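PDB 6LCH: Sel1 repeat family protein from Pseudomonas aeruginosa, which probably acts as an immunity protein that protects the cell against the type VI secretion effector PldB, using a scaffold of Sel1 repeats. Local coordinates for residues K60-L65 and Q89-L94. Sequence-based numbering, arbitrary orientation.
Sequences KAMHNL and QKMIDL
H63 touches M91 through its backbone and CB, while its ring ND1 is hydrogen-bonded to D102 of helix 97-107. The imidazole turns from helix 81-93, because CG stands anti to the backbone N (chi1 171°). M91 also touches D102, so this aspartate meets both residues.

The contact itself is apolar. M62 and M91 lie level with each other, with their CA atoms 7.1 Å apart. In both, CB is directed at the other helix, and the two thioether chains run alongside each other, head to tail. The M62 methyl CE reaches the flank of M91 and lies 3.3 Å from M91 CG. This is closer than usual for two carbons, so the packing is tight here. In return, M91 CE runs up to the backbone of helix 59-70 and stops 3.7 Å from H63 CA. Both chains bend at the last torsion. In M62, chi3 of -72° turns the methyl aside from the line of the chain.

Two further residues border the M62 side chain. The K90 chain lies roughly perpendicular to that of M62, and K90 CB rests against the sulfur, 3.6 Å from M62 SD. The lysine amine end is directed elsewhere. L94, the first residue past the helix, meets the methyl instead, with CD1 4.0 Å from M62 CE. M62 also touches A54, so it links helix 43-55 to the pair.

On helix 81-93, Q89 NE2 donates to D93 OD1 at 3.0 Å, from above the carboxylate plane. This bond spans one turn.

Over these segments the helix axes run nearly antiparallel, at 158°, and come within 9.9 Å of each other. This is the antiparallel helix pair of a Sel1 repeat, the hairpin unit of TPR-like alpha solenoids.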
loop_
_atom_site.group_PDB
_atom_site.type_symbol
_atom_site.label_atom_id
_atom_site.label_comp_id
_atom_site.label_asym_id
_atom_site.label_seq_id
_atom_site.Cartn_x
_atom_site.Cartn_y
_atom_site.Cartn_z
ATOM N N LYS A 60 -5.507 -6.996 11.889
ATOM C CA LYS A 60 -6.035 -6.657 10.572
ATOM C C LYS A 60 -7.547 -6.480 10.621
ATOM O O LYS A 60 -8.103 -5.626 9.922
ATOM C CB LYS A 60 -5.641 -7.721 9.553
ATOM C CG LYS A 60 -4.189 -7.629 9.133
ATOM C CD LYS A 60 -3.641 -8.978 8.727
ATOM C CE LYS A 60 -2.274 -8.835 8.083
ATOM N NZ LYS A 60 -2.373 -8.280 6.705
ATOM N N ALA A 61 -8.227 -7.265 11.456
ATOM C CA ALA A 61 -9.661 -7.073 11.645
ATOM C C ALA A 61 -9.961 -5.702 12.236
ATOM O O ALA A 61 -10.938 -5.056 11.849
ATOM C CB ALA A 61 -10.221 -8.179 12.537
ATOM N N MET A 62 -9.134 -5.247 13.185
ATOM C CA MET A 62 -9.292 -3.902 13.734
ATOM C C MET A 62 -9.098 -2.848 12.655
ATOM O O MET A 62 -9.861 -1.878 12.574
ATOM C CB MET A 62 -8.286 -3.674 14.863
ATOM C CG MET A 62 -8.537 -4.497 16.095
ATOM S SD MET A 62 -7.446 -4.007 17.431
ATOM C CE MET A 62 -5.874 -4.635 16.915
ATOM N N HIS A 63 -8.068 -3.018 11.829
ATOM C CA HIS A 63 -7.816 -2.079 10.744
ATOM C C HIS A 63 -8.975 -2.063 9.751
ATOM O O HIS A 63 -9.501 -0.998 9.411
ATOM C CB HIS A 63 -6.500 -2.446 10.054
ATOM C CG HIS A 63 -6.245 -1.689 8.788
ATOM N ND1 HIS A 63 -5.653 -0.445 8.770
ATOM C CD2 HIS A 63 -6.499 -2.003 7.493
ATOM C CE1 HIS A 63 -5.557 -0.022 7.522
ATOM N NE2 HIS A 63 -6.064 -0.949 6.728
ATOM N N ASN A 64 -9.393 -3.243 9.283
ATOM C CA ASN A 64 -10.466 -3.305 8.293
ATOM C C ASN A 64 -11.768 -2.747 8.848
ATOM O O ASN A 64 -12.488 -2.024 8.151
ATOM C CB ASN A 64 -10.674 -4.744 7.823
ATOM C CG ASN A 64 -9.667 -5.165 6.784
ATOM O OD1 ASN A 64 -8.589 -4.583 6.681
ATOM N ND2 ASN A 64 -10.008 -6.186 6.007
ATOM N N LEU A 65 -12.094 -3.081 10.098
ATOM C CA LEU A 65 -13.351 -2.617 10.673
ATOM C C LEU A 65 -13.341 -1.108 10.873
ATOM O O LEU A 65 -14.321 -0.425 10.555
ATOM C CB LEU A 65 -13.618 -3.335 11.995
ATOM C CG LEU A 65 -14.922 -2.957 12.694
ATOM C CD1 LEU A 65 -16.094 -3.131 11.738
ATOM C CD2 LEU A 65 -15.107 -3.790 13.958
ATOM N N GLN A 89 -6.737 2.624 18.928
ATOM C CA GLN A 89 -6.026 2.588 20.203
ATOM C C GLN A 89 -5.769 1.158 20.669
ATOM O O GLN A 89 -4.746 0.891 21.311
ATOM C CB GLN A 89 -6.807 3.357 21.268
ATOM C CG GLN A 89 -6.066 3.504 22.595
ATOM C CD GLN A 89 -4.711 4.169 22.441
ATOM O OE1 GLN A 89 -4.588 5.209 21.794
ATOM N NE2 GLN A 89 -3.685 3.574 23.041
ATOM N N LYS A 90 -6.678 0.232 20.366
ATOM C CA LYS A 90 -6.418 -1.169 20.676
ATOM C C LYS A 90 -5.244 -1.699 19.863
ATOM O O LYS A 90 -4.457 -2.512 20.357
ATOM C CB LYS A 90 -7.675 -2.006 20.434
ATOM C CG LYS A 90 -8.825 -1.672 21.377
ATOM C CD LYS A 90 -10.166 -2.113 20.804
ATOM C CE LYS A 90 -11.303 -1.244 21.327
ATOM N NZ LYS A 90 -11.414 -1.269 22.810
ATOM N N MET A 91 -5.110 -1.246 18.611
ATOM C CA MET A 91 -3.949 -1.611 17.804
ATOM C C MET A 91 -2.669 -1.091 18.434
ATOM O O MET A 91 -1.657 -1.799 18.501
ATOM C CB MET A 91 -4.095 -1.049 16.389
ATOM C CG MET A 91 -5.247 -1.619 15.612
ATOM S SD MET A 91 -5.054 -1.392 13.847
ATOM C CE MET A 91 -6.285 -0.216 13.542
ATOM N N ILE A 92 -2.693 0.164 18.876
ATOM C CA ILE A 92 -1.529 0.762 19.519
ATOM C C ILE A 92 -1.219 0.046 20.832
ATOM O O ILE A 92 -0.049 -0.176 21.174
ATOM C CB ILE A 92 -1.772 2.270 19.721
ATOM C CG1 ILE A 92 -1.673 3.004 18.382
ATOM C CG2 ILE A 92 -0.808 2.843 20.734
ATOM C CD1 ILE A 92 -1.925 4.499 18.478
ATOM N N ASP A 93 -2.261 -0.350 21.574
ATOM C CA ASP A 93 -2.057 -1.079 22.824
ATOM C C ASP A 93 -1.236 -2.341 22.609
ATOM O O ASP A 93 -0.456 -2.734 23.486
ATOM C CB ASP A 93 -3.400 -1.441 23.452
ATOM C CG ASP A 93 -4.070 -0.262 24.112
ATOM O OD1 ASP A 93 -3.429 0.804 24.226
ATOM O OD2 ASP A 93 -5.241 -0.402 24.519
ATOM N N LEU A 94 -1.402 -2.992 21.460
ATOM C CA LEU A 94 -0.610 -4.151 21.084
ATOM C C LEU A 94 0.680 -3.771 20.370
ATOM O O LEU A 94 1.390 -4.660 19.891
ATOM C CB LEU A 94 -1.434 -5.084 20.195
ATOM C CG LEU A 94 -2.698 -5.699 20.802
ATOM C CD1 LEU A 94 -3.531 -6.362 19.720
ATOM C CD2 LEU A 94 -2.339 -6.696 21.904
#